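Local coordinates for congerin-1 (Conger myriaster, PDB 1C1L), which binds beta-galactosides such as lactose as a homodimeric galectin of the conger eel, although its physiological role is not yet known, at residues Pro28-Val33 against His45-Phe50; Asn97-Asp102 against Phe111-Ser116. All coordinates share one frame; numbering follows the deposited sequence. Where two conformers were deposited one is given.

Contact 1: Pro28-Val33 against His45-Phe50; sequences PQRFSV and HLDHRF. With GAL (beta-D-galactopyranose), chain B; BGC (beta-D-glucopyranose), chain C.
The F50 ring takes P28 CG over one face, a CH-pi contact 3.9 Å from the ring centroid, while its rim meets Q29 O and the edge of the F31 ring. Water 1 sits above one face of F31, toward its rim, and the ring runs alongside H48, nearly parallel (11°) but barely overlapping. Water 1 donates to L46 O and bonds H48 ND1 at the edge of the imidazole. On the sheet face of D47, both guanidinium groups offer their edges to it and the sugar. R30 NH1 lies 2.8 Å and R49 NE 2.9 Å from D47 OD2, two salt bridges from opposite faces of the carboxylate that should limit its rotation. With CG between the backbone N and the carbonyl carbon (chi1 60°) and the chain extended beyond, R30 NH1 reaches galactose O3 and O4, and NH2 reaches O3. R49 NH2 grips O4 and the ring oxygen O5, R49 NH1 lies 2.8 Å from glucose O3, and H45 NE2 lies 2.7 Å from galactose O4, which three side chains thus hold. Antiparallel backbone bonds of F31 with H48 and V33 with L46 join the strands, and R30, H45, D47 and R49 form part of the galectin carbohydrate-recognition site.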
ATOM      1  N   PRO A  28     -20.868 -10.449   7.846  1.00  8.11           N
ATOM      2  CA  PRO A  28     -20.599  -9.033   7.984  1.00  8.59           C
ATOM      3  C   PRO A  28     -21.821  -8.177   8.270  1.00  8.45           C
ATOM      4  O   PRO A  28     -22.947  -8.467   7.872  1.00 10.18           O
ATOM      5  CB  PRO A  28     -19.935  -8.667   6.692  1.00  7.72           C
ATOM      6  CG  PRO A  28     -20.739  -9.487   5.715  1.00  9.20           C
ATOM      7  CD  PRO A  28     -21.036 -10.785   6.440  1.00  8.44           C
ATOM      8  N   GLN A  29     -21.605  -7.085   8.967  1.00  6.74           N
ATOM      9  CA  GLN A  29     -22.605  -6.032   9.063  1.00  7.71           C
ATOM     10  C   GLN A  29     -22.327  -5.073   7.922  1.00  7.44           C
ATOM     11  O   GLN A  29     -23.184  -4.858   7.066  1.00  7.06           O
ATOM     12  CB  GLN A  29     -22.479  -5.326  10.386  1.00  9.17           C
ATOM     13  CG  GLN A  29     -23.160  -6.067  11.506  0.50  8.53           C
ATOM     14  CD  GLN A  29     -23.193  -5.238  12.775  0.50  8.48           C
ATOM     15  OE1 GLN A  29     -22.168  -4.889  13.355  0.50  8.72           O
ATOM     16  NE2 GLN A  29     -24.360  -4.855  13.246  0.50  8.89           N
ATOM     17  N   ARG A  30     -21.106  -4.514   7.876  1.00  6.52           N
ATOM     18  CA  ARG A  30     -20.745  -3.536   6.866  1.00  5.21           C
ATOM     19  C   ARG A  30     -19.252  -3.294   6.889  1.00  6.91           C
ATOM     20  O   ARG A  30     -18.606  -3.654   7.876  1.00  6.52           O
ATOM     21  CB  ARG A  30     -21.431  -2.190   7.131  1.00  5.86           C
ATOM     22  CG  ARG A  30     -21.070  -1.560   8.487  1.00  5.96           C
ATOM     23  CD  ARG A  30     -21.927  -0.325   8.632  1.00  8.33           C
ATOM     24  NE  ARG A  30     -21.715   0.344   9.904  1.00  9.47           N
ATOM     25  CZ  ARG A  30     -21.478   1.652  10.016  1.00  7.58           C
ATOM     26  NH1 ARG A  30     -21.406   2.461   8.961  1.00  6.01           N
ATOM     27  NH2 ARG A  30     -21.298   2.163  11.227  1.00  9.02           N
ATOM     28  N   PHE A  31     -18.705  -2.730   5.818  1.00  6.49           N
ATOM     29  CA  PHE A  31     -17.323  -2.277   5.857  1.00  6.92           C
ATOM     30  C   PHE A  31     -17.186  -1.066   4.935  1.00  6.30           C
ATOM     31  O   PHE A  31     -17.940  -0.909   3.964  1.00  6.22           O
ATOM     32  CB  PHE A  31     -16.335  -3.384   5.404  1.00  6.88           C
ATOM     33  CG  PHE A  31     -16.201  -3.578   3.905  1.00  7.40           C
ATOM     34  CD1 PHE A  31     -17.159  -4.322   3.217  1.00  9.56           C
ATOM     35  CD2 PHE A  31     -15.148  -2.960   3.218  1.00  8.88           C
ATOM     36  CE1 PHE A  31     -17.061  -4.445   1.833  1.00 11.50           C
ATOM     37  CE2 PHE A  31     -15.065  -3.092   1.837  1.00 10.63           C
ATOM     38  CZ  PHE A  31     -16.018  -3.829   1.142  1.00 14.91           C
ATOM     39  N   SER A  32     -16.242  -0.180   5.236  1.00  5.95           N
ATOM     40  CA  SER A  32     -16.014   0.978   4.405  1.00  6.21           C
ATOM     41  C   SER A  32     -14.574   1.174   3.969  1.00  6.34           C
ATOM     42  O   SER A  32     -13.625   0.748   4.625  1.00  6.51           O
ATOM     43  CB  SER A  32     -16.465   2.228   5.133  1.00  5.41           C
ATOM     44  OG  SER A  32     -15.881   2.316   6.431  1.00  7.43           O
ATOM     45  N   VAL A  33     -14.487   1.829   2.825  1.00  6.61           N
ATOM     46  CA  VAL A  33     -13.219   2.298   2.285  1.00  7.27           C
ATOM     47  C   VAL A  33     -13.290   3.794   2.531  1.00  7.42           C
ATOM     48  O   VAL A  33     -14.275   4.461   2.182  1.00  7.75           O
ATOM     49  CB  VAL A  33     -13.103   2.049   0.769  1.00  7.08           C
ATOM     50  CG1 VAL A  33     -11.802   2.631   0.251  1.00 10.09           C
ATOM     51  CG2 VAL A  33     -13.154   0.550   0.493  1.00  8.56           C
ATOM     52  N   HIS A  45     -16.223   8.245   2.010  1.00  6.72           N
ATOM     53  CA  HIS A  45     -16.495   7.135   2.901  1.00  5.85           C
ATOM     54  C   HIS A  45     -17.406   6.283   2.042  1.00  6.88           C
ATOM     55  O   HIS A  45     -18.504   6.734   1.700  1.00  6.98           O
ATOM     56  CB  HIS A  45     -17.236   7.614   4.151  1.00  5.11           C
ATOM     57  CG  HIS A  45     -17.834   6.514   5.025  1.00  4.84           C
ATOM     58  ND1 HIS A  45     -17.240   5.687   5.866  1.00  6.17           N
ATOM     59  CD2 HIS A  45     -19.188   6.285   5.137  1.00  6.89           C
ATOM     60  CE1 HIS A  45     -18.147   4.967   6.473  1.00  6.86           C
ATOM     61  NE2 HIS A  45     -19.314   5.331   6.022  1.00  6.63           N
ATOM     62  N   LEU A  46     -17.004   5.071   1.668  1.00  6.32           N
ATOM     63  CA  LEU A  46     -17.783   4.209   0.801  1.00  6.38           C
ATOM     64  C   LEU A  46     -18.147   3.005   1.638  1.00  8.02           C
ATOM     65  O   LEU A  46     -17.300   2.145   1.905  1.00  7.45           O
ATOM     66  CB  LEU A  46     -16.926   3.803  -0.404  1.00  7.37           C
ATOM     67  CG  LEU A  46     -17.497   2.722  -1.331  1.00 10.19           C
ATOM     68  CD1 LEU A  46     -18.712   3.245  -2.070  1.00 10.56           C
ATOM     69  CD2 LEU A  46     -16.430   2.283  -2.295  1.00 12.67           C
ATOM     70  N   ASP A  47     -19.394   2.950   2.092  1.00  7.21           N
ATOM     71  CA  ASP A  47     -19.847   1.928   3.011  1.00  7.61           C
ATOM     72  C   ASP A  47     -20.736   0.874   2.346  1.00  7.96           C
ATOM     73  O   ASP A  47     -21.760   1.206   1.738  1.00  9.81           O
ATOM     74  CB  ASP A  47     -20.592   2.637   4.152  1.00  7.61           C
ATOM     75  CG  ASP A  47     -20.676   1.866   5.456  1.00  9.23           C
ATOM     76  OD1 ASP A  47     -19.849   1.011   5.747  1.00  8.09           O
ATOM     77  OD2 ASP A  47     -21.592   2.141   6.208  1.00  7.80           O
ATOM     78  N   HIS A  48     -20.306  -0.389   2.345  1.00  6.32           N
ATOM     79  CA  HIS A  48     -21.122  -1.488   1.849  1.00  6.86           C
ATOM     80  C   HIS A  48     -21.792  -2.102   3.052  1.00  7.87           C
ATOM     81  O   HIS A  48     -21.134  -2.688   3.913  1.00  6.66           O
ATOM     82  CB  HIS A  48     -20.288  -2.575   1.142  1.00  8.49           C
ATOM     83  CG  HIS A  48     -19.956  -2.223  -0.305  1.00  8.87           C
ATOM     84  ND1 HIS A  48     -19.009  -1.406  -0.712  1.00 10.41           N
ATOM     85  CD2 HIS A  48     -20.593  -2.672  -1.443  1.00 11.29           C
ATOM     86  CE1 HIS A  48     -19.023  -1.314  -2.008  1.00 10.60           C
ATOM     87  NE2 HIS A  48     -19.984  -2.079  -2.452  1.00 11.28           N
ATOM     88  N   ARG A  49     -23.099  -1.911   3.143  1.00  6.54           N
ATOM     89  CA  ARG A  49     -23.879  -2.404   4.261  1.00  7.68           C
ATOM     90  C   ARG A  49     -24.639  -3.645   3.840  1.00  9.12           C
ATOM     91  O   ARG A  49     -25.537  -3.607   2.987  1.00  9.46           O
ATOM     92  CB  ARG A  49     -24.860  -1.323   4.726  1.00  7.41           C
ATOM     93  CG  ARG A  49     -24.170  -0.040   5.141  1.00  8.49           C
ATOM     94  CD  ARG A  49     -25.177   1.002   5.559  1.00  8.09           C
ATOM     95  NE  ARG A  49     -24.441   2.113   6.119  1.00  7.90           N
ATOM     96  CZ  ARG A  49     -24.961   3.206   6.660  1.00  8.19           C
ATOM     97  NH1 ARG A  49     -26.272   3.380   6.714  1.00  7.42           N
ATOM     98  NH2 ARG A  49     -24.146   4.140   7.133  1.00  8.35           N
ATOM     99  N   PHE A  50     -24.228  -4.753   4.433  1.00  8.65           N
ATOM    100  CA  PHE A  50     -24.820  -6.048   4.162  1.00 10.80           C
ATOM    101  C   PHE A  50     -26.086  -6.219   4.987  1.00 12.38           C
ATOM    102  O   PHE A  50     -27.192  -6.213   4.448  1.00 12.58           O
ATOM    103  CB  PHE A  50     -23.822  -7.166   4.496  1.00 11.19           C
ATOM    104  CG  PHE A  50     -22.625  -7.146   3.569  1.00 11.49           C
ATOM    105  CD1 PHE A  50     -21.597  -6.222   3.775  1.00 12.44           C
ATOM    106  CD2 PHE A  50     -22.571  -8.043   2.504  1.00 12.91           C
ATOM    107  CE1 PHE A  50     -20.514  -6.197   2.905  1.00 13.12           C
ATOM    108  CE2 PHE A  50     -21.480  -8.011   1.637  1.00 13.53           C
ATOM    109  CZ  PHE A  50     -20.455  -7.090   1.838  1.00 13.41           C
TER
HETATM  110  C1  GAL B   2     -23.881   6.716   9.695  1.00  9.28           C
HETATM  111  C2  GAL B   2     -22.935   5.668  10.282  1.00  8.00           C
HETATM  112  C3  GAL B   2     -21.479   6.033   9.986  1.00  7.43           C
HETATM  113  C4  GAL B   2     -21.280   6.309   8.485  1.00  6.15           C
HETATM  114  C5  GAL B   2     -22.319   7.309   7.995  1.00  7.37           C
HETATM  115  C6  GAL B   2     -22.233   7.540   6.502  1.00  5.80           C
HETATM  116  O2  GAL B   2     -23.134   5.604  11.688  1.00  8.83           O
HETATM  117  O3  GAL B   2     -20.646   4.963  10.403  1.00  7.71           O
HETATM  118  O4  GAL B   2     -21.401   5.084   7.778  1.00  4.59           O
HETATM  119  O5  GAL B   2     -23.659   6.847   8.297  1.00  7.19           O
HETATM  120  O6  GAL B   2     -23.168   8.509   6.095  1.00  8.41           O
HETATM  121  C2  BGC C   1     -28.463   7.496   8.379  1.00 10.84           C
HETATM  122  C3  BGC C   1     -27.316   6.524   8.703  1.00  9.58           C
HETATM  123  C4  BGC C   1     -26.219   7.260   9.451  1.00 10.23           C
HETATM  124  C5  BGC C   1     -26.810   7.931  10.700  1.00 10.60           C
HETATM  125  C6  BGC C   1     -25.778   8.703  11.493  1.00 10.29           C
HETATM  126  C1  BGC C   1     -28.941   8.202   9.647  1.00 10.26           C
HETATM  127  O1  BGC C   1     -29.863   9.167   9.319  1.00 13.02           O
HETATM  128  O2  BGC C   1     -29.542   6.771   7.804  1.00 11.39           O
HETATM  129  O3  BGC C   1     -26.806   5.985   7.499  1.00  8.39           O
HETATM  130  O4  BGC C   1     -25.191   6.314   9.852  1.00  8.81           O
HETATM  131  O5  BGC C   1     -27.827   8.856  10.282  1.00 11.41           O
HETATM  132  O6  BGC C   1     -25.178   9.728  10.715  1.00 13.54           O
HETATM  133  O   HOH W   1     -17.046  -0.380   0.824  1.00  8.87           O
HETATM  134  O   HOH W   2     -17.986   1.309   8.008  1.00 10.99           O

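Contact 2: Asn97-Asp102 against Phe111-Ser116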
ATOM      1  N   ASN A  97     -13.751  17.666  -9.618  1.00 13.94           N
ATOM      2  CA  ASN A  97     -15.212  17.643  -9.480  1.00 14.40           C
ATOM      3  C   ASN A  97     -15.821  16.387  -8.894  1.00 12.43           C
ATOM      4  O   ASN A  97     -16.783  16.444  -8.132  1.00 10.83           O
ATOM      5  CB  ASN A  97     -15.903  17.817 -10.809  1.00 17.54           C
ATOM      6  CG  ASN A  97     -15.469  19.061 -11.538  1.00 21.83           C
ATOM      7  OD1 ASN A  97     -15.390  20.136 -10.954  1.00 23.36           O
ATOM      8  ND2 ASN A  97     -15.143  18.975 -12.820  1.00 25.65           N
ATOM      9  N   LYS A  98     -15.312  15.211  -9.258  1.00 11.94           N
ATOM     10  CA  LYS A  98     -15.901  13.931  -8.899  1.00 12.40           C
ATOM     11  C   LYS A  98     -14.888  12.840  -8.587  1.00 11.48           C
ATOM     12  O   LYS A  98     -13.747  12.869  -9.066  1.00 11.65           O
ATOM     13  CB  LYS A  98     -16.750  13.369 -10.028  1.00 14.71           C
ATOM     14  CG  LYS A  98     -17.909  14.211 -10.510  1.00 18.77           C
ATOM     15  CD  LYS A  98     -18.481  13.545 -11.739  1.00 22.10           C
ATOM     16  CE  LYS A  98     -19.516  14.465 -12.353  1.00 25.19           C
ATOM     17  NZ  LYS A  98     -20.136  13.876 -13.526  1.00 26.12           N
ATOM     18  N   PHE A  99     -15.350  11.905  -7.782  1.00 10.57           N
ATOM     19  CA  PHE A  99     -14.716  10.631  -7.525  1.00 10.61           C
ATOM     20  C   PHE A  99     -15.442   9.676  -8.448  1.00 10.72           C
ATOM     21  O   PHE A  99     -16.660   9.772  -8.677  1.00 10.80           O
ATOM     22  CB  PHE A  99     -14.923  10.108  -6.113  1.00  9.83           C
ATOM     23  CG  PHE A  99     -14.025  10.818  -5.130  1.00 11.14           C
ATOM     24  CD1 PHE A  99     -14.430  12.017  -4.545  1.00 10.62           C
ATOM     25  CD2 PHE A  99     -12.761  10.278  -4.846  1.00 11.68           C
ATOM     26  CE1 PHE A  99     -13.569  12.686  -3.677  1.00 12.94           C
ATOM     27  CE2 PHE A  99     -11.910  10.955  -3.978  1.00 12.55           C
ATOM     28  CZ  PHE A  99     -12.312  12.155  -3.400  1.00 12.68           C
ATOM     29  N   TYR A 100     -14.661   8.739  -8.955  1.00  9.26           N
ATOM     30  CA  TYR A 100     -15.111   7.692  -9.842  1.00 10.24           C
ATOM     31  C   TYR A 100     -14.766   6.393  -9.130  1.00 10.53           C
ATOM     32  O   TYR A 100     -13.589   6.107  -8.848  1.00 10.24           O
ATOM     33  CB  TYR A 100     -14.373   7.809 -11.168  1.00 12.23           C
ATOM     34  CG  TYR A 100     -14.544   9.188 -11.781  1.00 13.26           C
ATOM     35  CD1 TYR A 100     -15.728   9.487 -12.445  1.00 13.97           C
ATOM     36  CD2 TYR A 100     -13.537  10.151 -11.681  1.00 13.36           C
ATOM     37  CE1 TYR A 100     -15.916  10.740 -13.012  1.00 14.27           C
ATOM     38  CE2 TYR A 100     -13.720  11.413 -12.249  1.00 13.43           C
ATOM     39  CZ  TYR A 100     -14.916  11.691 -12.914  1.00 14.68           C
ATOM     40  OH  TYR A 100     -15.143  12.919 -13.490  1.00 15.18           O
ATOM     41  N   ILE A 101     -15.782   5.591  -8.837  1.00 10.21           N
ATOM     42  CA  ILE A 101     -15.650   4.363  -8.069  1.00 10.44           C
ATOM     43  C   ILE A 101     -15.958   3.198  -8.984  1.00 12.06           C
ATOM     44  O   ILE A 101     -17.067   3.057  -9.515  1.00 12.50           O
ATOM     45  CB  ILE A 101     -16.620   4.404  -6.872  1.00 11.08           C
ATOM     46  CG1 ILE A 101     -16.310   5.614  -5.988  1.00 12.32           C
ATOM     47  CG2 ILE A 101     -16.499   3.114  -6.053  1.00  9.72           C
ATOM     48  CD1 ILE A 101     -17.539   6.253  -5.310  1.00 15.09           C
ATOM     49  N   ASP A 102     -14.981   2.359  -9.227  1.00 10.84           N
ATOM     50  CA  ASP A 102     -15.176   1.214 -10.077  1.00 11.57           C
ATOM     51  C   ASP A 102     -15.060  -0.031  -9.214  1.00 12.24           C
ATOM     52  O   ASP A 102     -13.965  -0.417  -8.794  1.00 11.49           O
ATOM     53  CB  ASP A 102     -14.107   1.271 -11.179  1.00 14.48           C
ATOM     54  CG  ASP A 102     -14.088   0.152 -12.206  1.00 19.02           C
ATOM     55  OD1 ASP A 102     -14.446  -0.987 -11.915  1.00 19.39           O
ATOM     56  OD2 ASP A 102     -13.687   0.418 -13.332  1.00 24.61           O
ATOM     57  N   PHE A 111     -19.247  10.262  -7.160  1.00 11.60           N
ATOM     58  CA  PHE A 111     -19.582  10.962  -5.934  1.00 11.03           C
ATOM     59  C   PHE A 111     -18.916  12.326  -6.039  1.00 11.03           C
ATOM     60  O   PHE A 111     -17.821  12.384  -6.609  1.00 10.70           O
ATOM     61  CB  PHE A 111     -19.039  10.183  -4.727  1.00 10.96           C
ATOM     62  CG  PHE A 111     -19.427  10.784  -3.381  1.00 10.54           C
ATOM     63  CD1 PHE A 111     -20.731  10.659  -2.900  1.00 10.13           C
ATOM     64  CD2 PHE A 111     -18.469  11.461  -2.625  1.00 10.92           C
ATOM     65  CE1 PHE A 111     -21.073  11.221  -1.664  1.00  9.24           C
ATOM     66  CE2 PHE A 111     -18.819  12.020  -1.394  1.00 10.53           C
ATOM     67  CZ  PHE A 111     -20.119  11.899  -0.916  1.00  9.52           C
ATOM     68  N   PRO A 112     -19.463  13.453  -5.578  1.00 11.12           N
ATOM     69  CA  PRO A 112     -18.803  14.739  -5.686  1.00 11.08           C
ATOM     70  C   PRO A 112     -17.507  14.805  -4.901  1.00 10.89           C
ATOM     71  O   PRO A 112     -17.345  14.185  -3.850  1.00  9.42           O
ATOM     72  CB  PRO A 112     -19.831  15.749  -5.212  1.00 12.20           C
ATOM     73  CG  PRO A 112     -20.787  14.945  -4.371  1.00 13.63           C
ATOM     74  CD  PRO A 112     -20.823  13.595  -5.067  1.00 11.17           C
ATOM     75  N   ASN A 113     -16.573  15.578  -5.432  1.00 10.28           N
ATOM     76  CA  ASN A 113     -15.347  15.880  -4.717  1.00  9.03           C
ATOM     77  C   ASN A 113     -15.744  17.161  -4.002  1.00  8.67           C
ATOM     78  O   ASN A 113     -15.535  18.295  -4.447  1.00  9.84           O
ATOM     79  CB  ASN A 113     -14.196  16.128  -5.693  1.00  9.65           C
ATOM     80  CG  ASN A 113     -12.858  16.436  -5.040  1.00  9.83           C
ATOM     81  OD1 ASN A 113     -12.772  16.784  -3.856  1.00  9.63           O
ATOM     82  ND2 ASN A 113     -11.744  16.323  -5.743  1.00 10.99           N
ATOM     83  N   ARG A 114     -16.361  16.993  -2.842  1.00  8.93           N
ATOM     84  CA  ARG A 114     -16.907  18.099  -2.064  1.00  8.94           C
ATOM     85  C   ARG A 114     -15.923  19.164  -1.611  1.00  9.20           C
ATOM     86  O   ARG A 114     -16.235  20.356  -1.568  1.00 10.61           O
ATOM     87  CB  ARG A 114     -17.625  17.506  -0.856  1.00  7.76           C
ATOM     88  CG  ARG A 114     -18.881  16.786  -1.318  1.00  8.47           C
ATOM     89  CD  ARG A 114     -19.580  16.073  -0.180  1.00  8.53           C
ATOM     90  NE  ARG A 114     -20.901  15.621  -0.586  1.00  8.34           N
ATOM     91  CZ  ARG A 114     -21.663  14.820   0.168  1.00  7.88           C
ATOM     92  NH1 ARG A 114     -21.262  14.321   1.337  1.00  6.91           N
ATOM     93  NH2 ARG A 114     -22.858  14.483  -0.303  1.00  7.77           N
ATOM     94  N   TYR A 115     -14.693  18.764  -1.335  1.00  8.63           N
ATOM     95  CA  TYR A 115     -13.701  19.671  -0.793  1.00  8.96           C
ATOM     96  C   TYR A 115     -12.637  20.085  -1.811  1.00  9.62           C
ATOM     97  O   TYR A 115     -11.617  20.646  -1.423  1.00 12.00           O
ATOM     98  CB  TYR A 115     -13.070  19.008   0.449  1.00  8.67           C
ATOM     99  CG  TYR A 115     -14.122  18.436   1.398  1.00  9.45           C
ATOM    100  CD1 TYR A 115     -15.211  19.216   1.806  1.00  9.52           C
ATOM    101  CD2 TYR A 115     -14.012  17.110   1.803  1.00  9.71           C
ATOM    102  CE1 TYR A 115     -16.199  18.649   2.614  1.00  9.40           C
ATOM    103  CE2 TYR A 115     -14.994  16.545   2.611  1.00 10.81           C
ATOM    104  CZ  TYR A 115     -16.080  17.324   3.002  1.00 10.57           C
ATOM    105  OH  TYR A 115     -17.069  16.768   3.772  1.00 11.74           O
ATOM    106  N   SER A 116     -12.851  19.842  -3.103  1.00 11.03           N
ATOM    107  CA  SER A 116     -11.898  20.210  -4.151  1.00 12.68           C
ATOM    108  C   SER A 116     -10.457  19.788  -3.873  1.00 13.70           C
ATOM    109  O   SER A 116      -9.483  20.537  -3.955  1.00 14.03           O
ATOM    110  CB  SER A 116     -11.993  21.723  -4.385  1.00 13.64           C
ATOM    111  OG  SER A 116     -13.319  22.027  -4.814  1.00 17.21           O
TER
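F99 and F111 are a hydrogen-bonded antiparallel pair, their side chains on the same face. F99 N reaches F111 O at 2.8 Å and almost straight (175°), whereas F111 N meets F99 O at 3.0 Å in a less straight bond. Two residues further along, N113 N donates to N97 O at 2.8 Å; the hydrogen is well aimed, but the donor stands above the carbonyl plane. P112, which has no N-H to give, sits opposite K98 in the non-hydrogen-bonded pair, where K98 CA comes 3.4 Å from F111 O. These bonds close the open end of the hairpin of strands 98-103 and 108-112, at the border of one sheet of the galectin beta-sandwich. Beyond P112 the chain leaves through an inverse gamma turn centred on N113, with a weak bond from R114 N to P112 O, and then a type I turn from N113 to S116. With CG anti to the backbone N (chi1 -179°), the N113 side chain crosses F99 obliquely near CE1, amide and ring planes 48° apart. Its amide nitrogen is satisfied by K117 O and D95 O. K98 NZ makes a salt bridge with E110 OE1, K98 N bonds D95 OD1, and the R114 guanidinium reaches T73 O, S63 OG and N62 OD1. On the sandwich-facing side, I101 CD1 touches F111 CB at 4.2 Å, and L44 packs against F111 from the other sheet.

In the fold
Each contact joins two neighbouring antiparallel strands of a hairpin, but the hairpins belong to different sheets of the sandwich. Contact 1 lies inside its sheet, with strands 55-64 and 122-127 flanking the pair, and ten of its twelve touching residues are buried. Contact 2 includes the outermost strand of the other sheet and is only partly buried. Their centres are about 18 Å apart, on opposite sides of the chain's centre, yet they meet in the interior, where L46 CD2 packs 3.8 Å from I101 CG2. Charged side chains and sugar hydroxyls dominate one face of contact 1; contact 2 relies on backbone bonds and apolar side chains, without a cross-segment salt bridge.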